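Local coordinates for Lmo0651 protein (Listeria monocytogenes serovar 1/2a, PDB 6EP3), which controls expression of the Listeria agr system and mediates virulence, probably by binding DNA as a transcription activator of the GntR family, at residues E85-F90 and R151-I156; E108-R113 and H134-C139; Y129-H134 and Q159-S164. One frame throughout, in Å; residues are numbered along the deposited sequence.

Contact 1 (E85-F90 and R151-I156)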
loop_
_atom_site.group_PDB
_atom_site.type_symbol
_atom_site.label_atom_id
_atom_site.label_comp_id
_atom_site.label_asym_id
_atom_site.label_seq_id
_atom_site.Cartn_x
_atom_site.Cartn_y
_atom_site.Cartn_z
ATOM N N GLU B 85 -1.169 -9.904 -9.100
ATOM C CA GLU B 85 -2.570 -9.560 -9.318
ATOM C C GLU B 85 -2.859 -8.145 -8.837
ATOM O O GLU B 85 -3.578 -7.385 -9.502
ATOM C CB GLU B 85 -3.479 -10.569 -8.617
ATOM C CG GLU B 85 -3.401 -11.973 -9.191
ATOM C CD GLU B 85 -4.184 -12.984 -8.376
ATOM O OE1 GLU B 85 -4.416 -14.101 -8.884
ATOM O OE2 GLU B 85 -4.565 -12.667 -7.228
ATOM N N THR B 86 -2.305 -7.770 -7.682
ATOM C CA THR B 86 -2.449 -6.388 -7.230
ATOM C C THR B 86 -1.866 -5.419 -8.253
ATOM O O THR B 86 -2.513 -4.430 -8.645
ATOM C CB THR B 86 -1.785 -6.210 -5.864
ATOM O OG1 THR B 86 -2.433 -7.056 -4.903
ATOM C CG2 THR B 86 -1.866 -4.757 -5.411
ATOM N N ILE B 87 -0.647 -5.708 -8.716
ATOM C CA ILE B 87 -0.002 -4.859 -9.714
ATOM C C ILE B 87 -0.879 -4.729 -10.951
ATOM O O ILE B 87 -1.053 -3.632 -11.494
ATOM C CB ILE B 87 1.388 -5.418 -10.063
ATOM C CG1 ILE B 87 2.317 -5.318 -8.853
ATOM C CG2 ILE B 87 1.984 -4.688 -11.258
ATOM C CD1 ILE B 87 3.602 -6.079 -9.013
ATOM N N GLU B 88 -1.477 -5.837 -11.392
ATOM C CA GLU B 88 -2.191 -5.837 -12.662
ATOM C C GLU B 88 -3.532 -5.126 -12.565
ATOM O O GLU B 88 -3.937 -4.441 -13.512
ATOM C CB GLU B 88 -2.391 -7.273 -13.149
ATOM C CG GLU B 88 -3.185 -7.380 -14.445
ATOM C CD GLU B 88 -3.419 -8.816 -14.883
ATOM O OE1 GLU B 88 -2.983 -9.743 -14.166
ATOM O OE2 GLU B 88 -4.035 -9.015 -15.951
ATOM N N ILE B 89 -4.231 -5.247 -11.433
ATOM C CA ILE B 89 -5.430 -4.432 -11.268
ATOM C C ILE B 89 -5.060 -2.954 -11.294
ATOM O O ILE B 89 -5.745 -2.141 -11.933
ATOM C CB ILE B 89 -6.233 -4.836 -10.013
ATOM C CG1 ILE B 89 -5.568 -4.398 -8.714
ATOM C CG2 ILE B 89 -6.484 -6.338 -10.002
ATOM C CD1 ILE B 89 -6.389 -4.725 -7.498
ATOM N N PHE B 90 -3.953 -2.582 -10.634
ATOM C CA PHE B 90 -3.525 -1.183 -10.679
ATOM C C PHE B 90 -3.215 -0.727 -12.108
ATOM O O PHE B 90 -3.630 0.362 -12.524
ATOM C CB PHE B 90 -2.311 -0.975 -9.776
ATOM C CG PHE B 90 -2.667 -0.707 -8.346
ATOM C CD1 PHE B 90 -3.655 0.209 -8.026
ATOM C CD2 PHE B 90 -2.017 -1.370 -7.321
ATOM C CE1 PHE B 90 -3.989 0.456 -6.708
ATOM C CE2 PHE B 90 -2.344 -1.126 -6.001
ATOM C CZ PHE B 90 -3.332 -0.212 -5.694
ATOM N N ARG B 151 3.303 4.643 -4.997
ATOM C CA ARG B 151 4.058 4.267 -3.801
ATOM C C ARG B 151 3.717 2.851 -3.349
ATOM O O ARG B 151 4.598 2.097 -2.910
ATOM C CB ARG B 151 3.786 5.253 -2.665
ATOM C CG ARG B 151 4.257 6.676 -2.914
ATOM C CD ARG B 151 3.985 7.550 -1.692
ATOM N NE ARG B 151 2.775 8.357 -1.836
ATOM C CZ ARG B 151 2.721 9.540 -2.435
ATOM N NH1 ARG B 151 3.816 10.072 -2.956
ATOM N NH2 ARG B 151 1.568 10.192 -2.511
ATOM N N ILE B 152 2.440 2.476 -3.432
ATOM C CA ILE B 152 2.038 1.117 -3.071
ATOM C C ILE B 152 2.765 0.101 -3.944
ATOM O O ILE B 152 3.337 -0.883 -3.452
ATOM C CB ILE B 152 0.510 0.968 -3.187
ATOM C CG1 ILE B 152 -0.192 1.704 -2.043
ATOM C CG2 ILE B 152 0.107 -0.499 -3.236
ATOM C CD1 ILE B 152 -1.655 1.984 -2.321
ATOM N N VAL B 153 2.763 0.331 -5.258
ATOM C CA VAL B 153 3.403 -0.629 -6.148
ATOM C C VAL B 153 4.917 -0.604 -5.983
ATOM O O VAL B 153 5.579 -1.630 -6.164
ATOM C CB VAL B 153 2.973 -0.369 -7.599
ATOM C CG1 VAL B 153 3.597 -1.390 -8.531
ATOM C CG2 VAL B 153 1.457 -0.434 -7.685
ATOM N N LYS B 154 5.490 0.538 -5.596
ATOM C CA LYS B 154 6.916 0.567 -5.285
ATOM C C LYS B 154 7.230 -0.318 -4.086
ATOM O O LYS B 154 8.233 -1.044 -4.081
ATOM C CB LYS B 154 7.375 2.000 -5.019
ATOM C CG LYS B 154 7.674 2.818 -6.270
ATOM C CD LYS B 154 8.162 4.213 -5.901
ATOM C CE LYS B 154 8.595 5.001 -7.129
ATOM N NZ LYS B 154 9.022 6.391 -6.790
ATOM N N GLN B 155 6.378 -0.266 -3.060
ATOM C CA GLN B 155 6.570 -1.131 -1.898
ATOM C C GLN B 155 6.456 -2.602 -2.292
ATOM O O GLN B 155 7.231 -3.452 -1.826
ATOM C CB GLN B 155 5.540 -0.789 -0.819
ATOM C CG GLN B 155 6.041 0.209 0.204
ATOM C CD GLN B 155 7.193 -0.317 1.030
ATOM O OE1 GLN B 155 8.109 0.429 1.376
ATOM N NE2 GLN B 155 7.157 -1.606 1.351
ATOM N N ILE B 156 5.489 -2.915 -3.157
ATOM C CA ILE B 156 5.346 -4.281 -3.660
ATOM C C ILE B 156 6.607 -4.720 -4.398
ATOM O O ILE B 156 7.083 -5.852 -4.231
ATOM C CB ILE B 156 4.113 -4.393 -4.570
ATOM C CG1 ILE B 156 2.825 -4.317 -3.752
ATOM C CG2 ILE B 156 4.174 -5.677 -5.385
ATOM C CD1 ILE B 156 1.592 -4.418 -4.611
#

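Contact 2 (E108-R113 and H134-C139). With SO4 (sulfate ion), chain O; EDO (1,2-ethanediol), chain L.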
loop_
_atom_site.group_PDB
_atom_site.type_symbol
_atom_site.label_atom_id
_atom_site.label_comp_id
_atom_site.label_asym_id
_atom_site.label_seq_id
_atom_site.Cartn_x
_atom_site.Cartn_y
_atom_site.Cartn_z
ATOM N N GLU B 108 6.581 9.291 -23.916
ATOM C CA GLU B 108 8.015 9.390 -24.174
ATOM C C GLU B 108 8.817 8.823 -23.013
ATOM O O GLU B 108 9.814 8.117 -23.218
ATOM C CB GLU B 108 8.400 10.844 -24.426
ATOM C CG GLU B 108 7.760 11.438 -25.659
ATOM C CD GLU B 108 7.755 12.946 -25.625
ATOM O OE1 GLU B 108 8.018 13.511 -24.541
ATOM O OE2 GLU B 108 7.487 13.566 -26.675
ATOM N N LYS B 109 8.377 9.099 -21.786
ATOM C CA LYS B 109 8.989 8.466 -20.626
ATOM C C LYS B 109 8.817 6.956 -20.680
ATOM O O LYS B 109 9.742 6.205 -20.353
ATOM C CB LYS B 109 8.390 9.038 -19.341
ATOM C CG LYS B 109 9.214 8.757 -18.097
ATOM C CD LYS B 109 8.632 9.451 -16.874
ATOM C CE LYS B 109 7.259 8.896 -16.524
ATOM N NZ LYS B 109 6.759 9.373 -15.202
ATOM N N LEU B 110 7.639 6.491 -21.101
ATOM C CA LEU B 110 7.407 5.056 -21.204
ATOM C C LEU B 110 8.329 4.428 -22.241
ATOM O O LEU B 110 8.877 3.341 -22.024
ATOM C CB LEU B 110 5.943 4.792 -21.554
ATOM C CG LEU B 110 5.433 3.355 -21.469
ATOM C CD1 LEU B 110 5.275 2.931 -20.016
ATOM C CD2 LEU B 110 4.116 3.237 -22.207
ATOM N N TYR B 111 8.500 5.099 -23.381
ATOM C CA TYR B 111 9.426 4.608 -24.395
ATOM C C TYR B 111 10.842 4.533 -23.844
ATOM O O TYR B 111 11.556 3.550 -24.077
ATOM C CB TYR B 111 9.361 5.509 -25.627
ATOM C CG TYR B 111 10.146 5.009 -26.813
ATOM C CD1 TYR B 111 9.650 3.992 -27.616
ATOM C CD2 TYR B 111 11.369 5.573 -27.146
ATOM C CE1 TYR B 111 10.359 3.538 -28.710
ATOM C CE2 TYR B 111 12.086 5.128 -28.243
ATOM C CZ TYR B 111 11.576 4.109 -29.019
ATOM O OH TYR B 111 12.283 3.656 -30.106
ATOM N N ALA B 112 11.257 5.551 -23.086
ATOM C CA ALA B 112 12.586 5.521 -22.483
ATOM C C ALA B 112 12.733 4.350 -21.517
ATOM O O ALA B 112 13.782 3.698 -21.479
ATOM C CB ALA B 112 12.874 6.844 -21.774
ATOM N N ARG B 113 11.687 4.063 -20.732
ATOM C CA ARG B 113 11.756 2.950 -19.781
ATOM C C ARG B 113 11.825 1.605 -20.499
ATOM O O ARG B 113 12.604 0.720 -20.110
ATOM C CB ARG B 113 10.549 2.977 -18.840
ATOM C CG ARG B 113 10.318 4.287 -18.093
ATOM C CD ARG B 113 10.921 4.254 -16.699
ATOM N NE ARG B 113 10.929 5.568 -16.062
ATOM C CZ ARG B 113 10.125 5.921 -15.059
ATOM N NH1 ARG B 113 9.242 5.056 -14.565
ATOM N NH2 ARG B 113 10.208 7.139 -14.543
ATOM N N HIS B 134 10.271 -3.046 -13.640
ATOM C CA HIS B 134 9.418 -2.463 -12.608
ATOM C C HIS B 134 9.124 -0.994 -12.892
ATOM O O HIS B 134 8.003 -0.529 -12.673
ATOM C CB HIS B 134 10.078 -2.625 -11.240
ATOM C CG HIS B 134 10.163 -4.046 -10.782
ATOM N ND1 HIS B 134 10.911 -4.432 -9.689
ATOM C CD2 HIS B 134 9.589 -5.174 -11.264
ATOM C CE1 HIS B 134 10.798 -5.738 -9.523
ATOM N NE2 HIS B 134 10.000 -6.212 -10.463
ATOM N N ARG B 135 10.116 -0.250 -13.388
ATOM C CA ARG B 135 9.903 1.170 -13.674
ATOM C C ARG B 135 8.981 1.372 -14.875
ATOM O O ARG B 135 8.198 2.327 -14.901
ATOM C CB ARG B 135 11.239 1.876 -13.906
ATOM C CG ARG B 135 12.178 1.870 -12.703
ATOM C CD ARG B 135 12.495 3.276 -12.228
ATOM N NE ARG B 135 13.514 3.921 -13.050
ATOM C CZ ARG B 135 13.561 5.229 -13.290
ATOM N NH1 ARG B 135 12.645 6.036 -12.772
ATOM N NH2 ARG B 135 14.524 5.731 -14.050
ATOM N N PHE B 136 9.048 0.482 -15.864
ATOM C CA PHE B 136 8.076 0.502 -16.956
ATOM C C PHE B 136 6.657 0.288 -16.424
ATOM O O PHE B 136 5.712 1.010 -16.790
ATOM C CB PHE B 136 8.446 -0.566 -17.988
ATOM C CG PHE B 136 7.480 -0.674 -19.130
ATOM C CD1 PHE B 136 7.621 0.129 -20.249
ATOM C CD2 PHE B 136 6.433 -1.579 -19.089
ATOM C CE1 PHE B 136 6.734 0.032 -21.305
ATOM C CE2 PHE B 136 5.535 -1.678 -20.142
ATOM C CZ PHE B 136 5.686 -0.871 -21.249
ATOM N N ILE B 137 6.490 -0.709 -15.554
ATOM C CA ILE B 137 5.175 -0.932 -14.951
ATOM C C ILE B 137 4.736 0.287 -14.139
ATOM O O ILE B 137 3.565 0.691 -14.172
ATOM C CB ILE B 137 5.190 -2.216 -14.103
ATOM C CG1 ILE B 137 5.398 -3.435 -15.006
ATOM C CG2 ILE B 137 3.904 -2.345 -13.304
ATOM C CD1 ILE B 137 5.585 -4.738 -14.250
ATOM N N LEU B 138 5.676 0.909 -13.425
ATOM C CA LEU B 138 5.348 2.074 -12.606
ATOM C C LEU B 138 4.921 3.252 -13.466
ATOM O O LEU B 138 4.057 4.033 -13.069
ATOM C CB LEU B 138 6.546 2.476 -11.745
ATOM C CG LEU B 138 6.899 1.615 -10.532
ATOM C CD1 LEU B 138 8.168 2.132 -9.873
ATOM C CD2 LEU B 138 5.753 1.574 -9.542
ATOM N N CYS B 139 5.534 3.407 -14.637
ATOM C CA CYS B 139 5.131 4.459 -15.563
ATOM C C CYS B 139 3.709 4.221 -16.063
ATOM O O CYS B 139 2.876 5.145 -16.116
ATOM C CB CYS B 139 6.131 4.518 -16.722
ATOM S SG CYS B 139 5.930 5.919 -17.792
HETATM S S SO4 O . 12.689 9.774 -16.243
HETATM O O1 SO4 O . 11.613 10.755 -16.348
HETATM O O2 SO4 O . 13.142 9.696 -14.857
HETATM O O3 SO4 O . 13.795 10.185 -17.105
HETATM O O4 SO4 O . 12.202 8.462 -16.666
HETATM C C1 EDO L . 6.310 -8.141 -12.705
HETATM O O1 EDO L . 6.829 -9.130 -13.600
HETATM C C2 EDO L . 6.686 -8.523 -11.279
HETATM O O2 EDO L . 8.112 -8.621 -11.183
#

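Contact 3 (Y129-H134 and Q159-S164). With EDO (1,2-ethanediol), chain L.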
loop_
_atom_site.group_PDB
_atom_site.type_symbol
_atom_site.label_atom_id
_atom_site.label_comp_id
_atom_site.label_asym_id
_atom_site.label_seq_id
_atom_site.Cartn_x
_atom_site.Cartn_y
_atom_site.Cartn_z
ATOM N N TYR B 129 17.838 -4.935 -15.087
ATOM C CA TYR B 129 16.714 -5.285 -15.949
ATOM C C TYR B 129 15.431 -5.461 -15.146
ATOM O O TYR B 129 14.359 -5.025 -15.581
ATOM C CB TYR B 129 17.024 -6.552 -16.747
ATOM C CG TYR B 129 15.865 -6.987 -17.612
ATOM C CD1 TYR B 129 15.635 -6.400 -18.850
ATOM C CD2 TYR B 129 14.988 -7.972 -17.180
ATOM C CE1 TYR B 129 14.566 -6.792 -19.634
ATOM C CE2 TYR B 129 13.917 -8.366 -17.953
ATOM C CZ TYR B 129 13.708 -7.775 -19.176
ATOM O OH TYR B 129 12.639 -8.178 -19.942
ATOM N N PHE B 130 15.516 -6.127 -13.993
ATOM C CA PHE B 130 14.361 -6.246 -13.105
ATOM C C PHE B 130 13.855 -4.868 -12.690
ATOM O O PHE B 130 12.651 -4.580 -12.765
ATOM C CB PHE B 130 14.745 -7.076 -11.877
ATOM C CG PHE B 130 13.595 -7.825 -11.246
ATOM C CD1 PHE B 130 12.604 -8.403 -12.023
ATOM C CD2 PHE B 130 13.528 -7.971 -9.869
ATOM C CE1 PHE B 130 11.556 -9.100 -11.433
ATOM C CE2 PHE B 130 12.484 -8.664 -9.273
ATOM C CZ PHE B 130 11.498 -9.230 -10.056
ATOM N N ASP B 131 14.774 -3.993 -12.265
ATOM C CA ASP B 131 14.390 -2.641 -11.869
ATOM C C ASP B 131 13.749 -1.881 -13.026
ATOM O O ASP B 131 12.775 -1.149 -12.831
ATOM C CB ASP B 131 15.612 -1.881 -11.355
ATOM C CG ASP B 131 16.118 -2.412 -10.032
ATOM O OD1 ASP B 131 15.395 -3.200 -9.384
ATOM O OD2 ASP B 131 17.252 -2.051 -9.650
ATOM N N ALA B 132 14.274 -2.053 -14.244
ATOM C CA ALA B 132 13.748 -1.330 -15.398
ATOM C C ALA B 132 12.365 -1.835 -15.793
ATOM O O ALA B 132 11.490 -1.046 -16.169
ATOM C CB ALA B 132 14.729 -1.453 -16.570
ATOM N N HIS B 133 12.158 -3.151 -15.731
ATOM C CA HIS B 133 10.829 -3.724 -15.914
ATOM C C HIS B 133 9.845 -3.142 -14.904
ATOM O O HIS B 133 8.718 -2.754 -15.257
ATOM C CB HIS B 133 10.938 -5.247 -15.787
ATOM C CG HIS B 133 9.630 -5.970 -15.830
ATOM N ND1 HIS B 133 8.702 -5.780 -16.830
ATOM C CD2 HIS B 133 9.104 -6.901 -14.998
ATOM C CE1 HIS B 133 7.658 -6.558 -16.610
ATOM N NE2 HIS B 133 7.876 -7.246 -15.504
ATOM N N HIS B 134 10.271 -3.046 -13.640
ATOM C CA HIS B 134 9.418 -2.463 -12.608
ATOM C C HIS B 134 9.124 -0.994 -12.892
ATOM O O HIS B 134 8.003 -0.529 -12.673
ATOM C CB HIS B 134 10.078 -2.625 -11.240
ATOM C CG HIS B 134 10.163 -4.046 -10.782
ATOM N ND1 HIS B 134 10.911 -4.432 -9.689
ATOM C CD2 HIS B 134 9.589 -5.174 -11.264
ATOM C CE1 HIS B 134 10.798 -5.738 -9.523
ATOM N NE2 HIS B 134 10.000 -6.212 -10.463
ATOM N N GLN B 159 9.358 -5.528 -1.979
ATOM C CA GLN B 159 9.167 -6.824 -1.343
ATOM C C GLN B 159 9.501 -7.963 -2.300
ATOM O O GLN B 159 10.141 -8.946 -1.909
ATOM C CB GLN B 159 7.733 -6.945 -0.824
ATOM C CG GLN B 159 7.433 -6.053 0.378
ATOM C CD GLN B 159 6.981 -6.838 1.597
ATOM O OE1 GLN B 159 7.219 -8.041 1.698
ATOM N NE2 GLN B 159 6.324 -6.156 2.531
ATOM N N MET B 160 9.102 -7.841 -3.566
ATOM C CA MET B 160 9.422 -8.887 -4.535
ATOM C C MET B 160 10.928 -9.017 -4.725
ATOM O O MET B 160 11.488 -10.115 -4.598
ATOM C CB MET B 160 8.726 -8.614 -5.867
ATOM C CG MET B 160 7.331 -9.193 -5.929
ATOM S SD MET B 160 6.592 -9.061 -7.558
ATOM C CE MET B 160 6.745 -7.315 -7.807
ATOM N N VAL B 161 11.604 -7.892 -4.973
ATOM C CA VAL B 161 13.045 -7.894 -5.199
ATOM C C VAL B 161 13.772 -8.529 -4.022
ATOM O O VAL B 161 14.744 -9.277 -4.203
ATOM C CB VAL B 161 13.537 -6.457 -5.461
ATOM C CG1 VAL B 161 15.026 -6.328 -5.174
ATOM C CG2 VAL B 161 13.228 -6.037 -6.890
ATOM N N HIS B 162 13.329 -8.240 -2.798
ATOM C CA HIS B 162 14.108 -8.684 -1.651
ATOM C C HIS B 162 13.677 -10.030 -1.082
ATOM O O HIS B 162 14.465 -10.644 -0.355
ATOM C CB HIS B 162 14.067 -7.621 -0.553
ATOM C CG HIS B 162 14.924 -6.433 -0.850
ATOM N ND1 HIS B 162 16.296 -6.453 -0.722
ATOM C CD2 HIS B 162 14.607 -5.195 -1.299
ATOM C CE1 HIS B 162 16.785 -5.274 -1.061
ATOM N NE2 HIS B 162 15.780 -4.492 -1.415
ATOM N N PHE B 163 12.480 -10.530 -1.406
ATOM C CA PHE B 163 12.010 -11.753 -0.769
ATOM C C PHE B 163 11.450 -12.789 -1.738
ATOM O O PHE B 163 10.834 -13.760 -1.282
ATOM C CB PHE B 163 10.942 -11.434 0.286
ATOM C CG PHE B 163 11.410 -10.494 1.360
ATOM C CD1 PHE B 163 10.995 -9.173 1.373
ATOM C CD2 PHE B 163 12.248 -10.935 2.368
ATOM C CE1 PHE B 163 11.419 -8.305 2.365
ATOM C CE2 PHE B 163 12.677 -10.071 3.362
ATOM C CZ PHE B 163 12.261 -8.755 3.359
ATOM N N SER B 164 11.646 -12.633 -3.047
ATOM C CA SER B 164 11.218 -13.644 -3.999
ATOM C C SER B 164 12.386 -13.995 -4.907
ATOM O O SER B 164 13.375 -13.264 -4.994
ATOM C CB SER B 164 10.030 -13.176 -4.848
ATOM O OG SER B 164 10.470 -12.345 -5.907
HETATM C C1 EDO L . 6.310 -8.141 -12.705
HETATM O O1 EDO L . 6.829 -9.130 -13.600
HETATM C C2 EDO L . 6.686 -8.523 -11.279
HETATM O O2 EDO L . 8.112 -8.621 -11.183
#

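Contact 1 (E85-F90 and R151-I156)
Ile87 and Val153 bring the two helices closest, with CA atoms 6.5 Å apart; the axes of 85-90 and 151-156 run nearly antiparallel, at 154°, and approach to 10.6 Å. At that spacing the contact is made by side chains, and all of it is apolar. Phe90 packs against two residues of the facing helix. Its CD2 meets Val153 CG2 at 3.6 Å, and its CE2 meets Ile152 CG2 at 3.7 Å. Both methyls come obliquely to the CD2-CE2 bond, from the same side of the ring. The Phe90 and Val153 side chains run past one another head to tail, and Ile152 stands across Phe90.

One turn along, Ile156 uses its two branches for two partners. Its CG2 takes Ile87 CD1 at 3.7 Å. Its CD1 touches the Thr86 methyl, CG2, at 3.6 Å. This division follows from chi1 of Ile156, -72°, which sets CG1 beside the backbone N and leaves CG2 beside the carbonyl carbon. Thr86 also has two uses: CG2 serves the apolar contact, and OG1 is hydrogen-bonded to Gln149 of the second subunit. Ile87 CG1 reaches Val153 CG1 at a looser 4.1 Å.

The contact joins helix 77-101 to helix 147-163 in the all-helical FCD domain, right at the dimer interface. Phe90 meets Phe90 of the second subunit, and Ile152 packs on Ile152 of the second subunit. On the intramolecular side, helix 126-142 supplies Ile137 against Ile87, and Leu138 and Ile141 against Val153. Helix 195-219 adds Phe206 to the packing around Ile87.

Contact 2 (E108-R113 and H134-C139)
Two arginines are stacked here: the planes of the Arg113 and Arg135 guanidinium groups are tilted by 28°, and their centres are 3.9 Å apart. The overlap is offset, so Arg135 NH1 sits over one face of Arg113 near its rim. A sulfate ion, probably from the crystallisation liquor, is bonded to Arg113. It also lies near the edge of Arg135, but farther off, and would be expected to offset the charge of the pair. Its O4 accepts from Arg113 NE and from Arg113 NH2, each bond being 3.2 Å.

Arg113 is also held from the other helix. Its NH1 gives a hydrogen bond of 2.9 Å to Arg135 O, which lies in the guanidinium plane. The donor stands above the plane of that carbonyl, and Cys139 N reaches the same oxygen from the opposite face. The carbonyl thus keeps its helical bond while gripping the arginine. With sulfate and carbonyl both at its edge, the Arg113 group is fixed in rotation. A bend at chi2, -96°, brings its chain over to Arg135.

The rest of the contact is mainly apolar packing. Leu110 CD1 lies over the face of the Phe136 ring, a CH-pi contact of 3.9 Å to the centroid. Cys139 fits between Leu110 and Lys109: its CB touches Leu110 CD1 at 3.8 Å, and its SG touches Lys109 CE at 3.5 Å.

The backbones are close, with axes 9.1 Å apart at 165°. The contact joins helix 107-123 to helix 126-142, an antiparallel helical pair consecutive in the FCD domain. The arginines and sulfate lie on the outer side. Helix 173-192 packs against the apolar side, placing Leu190 on Leu110 and Ser183 on Phe136.

Contact 3 (Y129-H134 and Q159-S164)
Val161 CG2 is the methyl that joins the helices. It touches Phe130 CD2 at 3.6 Å and His134 CE1 at 3.6 Å. It reaches the imidazole at its edge, in the ring plane, but meets the phenyl ring obliquely. Phe130 and His134 are one turn apart, so both rings face the same valine. CG1 of Val161 is anti to the backbone N (chi1 158°), which leaves CG2 to face the two rings. Met160 adds a looser contact, its CE being 4.3 Å from His134 NE2.

A molecule of 1,2-ethanediol, probably from the crystallisation liquor, sits beside these side chains. His134 NE2 is hydrogen-bonded to its O2 at 3.1 Å, and His133 NE2 to its O1 at 2.9 Å. Both imidazoles meet the diol with their edges. Met160 CE packs on the diol carbon C2 at 3.7 Å, and Tyr80 OH is a further polar partner. In FCD domains a helical bundle commonly encloses an effector or metal site, and a diol held by two histidines here is consistent with a pocket in the bundle core.

Other rings position the histidines. The His134 ring stacks on Phe157 and also meets the Phe130 ring. His133 meets Phe170 edge-to-face and packs on Met117 of helix 107-123. Helix 77-101 backs Met160 with Ile87. The chain at Ser164 is tied to Met160 O by two bonds, from its N and, at 2.8 Å, from its OG, which approach from opposite faces of the carbonyl. Just before it, His162 and Phe163 pack on Leu17 and Lys21 of helix 8-21.

Contacts 1 and 3 are buried and each has one segment on helix 147-163; contact 2 is partly buried and farther from the chain centre. Contacts 2 and 3 both use helix 126-142 and share His134. That helix packs against 107-123 on one side and 147-163 on another. Chemistry follows place. Contact 1 is purely apolar between its segments and faces the second subunit. Contact 2 combines an apolar inner side with a charged outer one. Contact 3, nearest the centre, has few direct contacts and a polar ligand beside it. Ile87 of contact 1 packs on Ile137, which lies on segment 134-139, and on Met160 of contact 3.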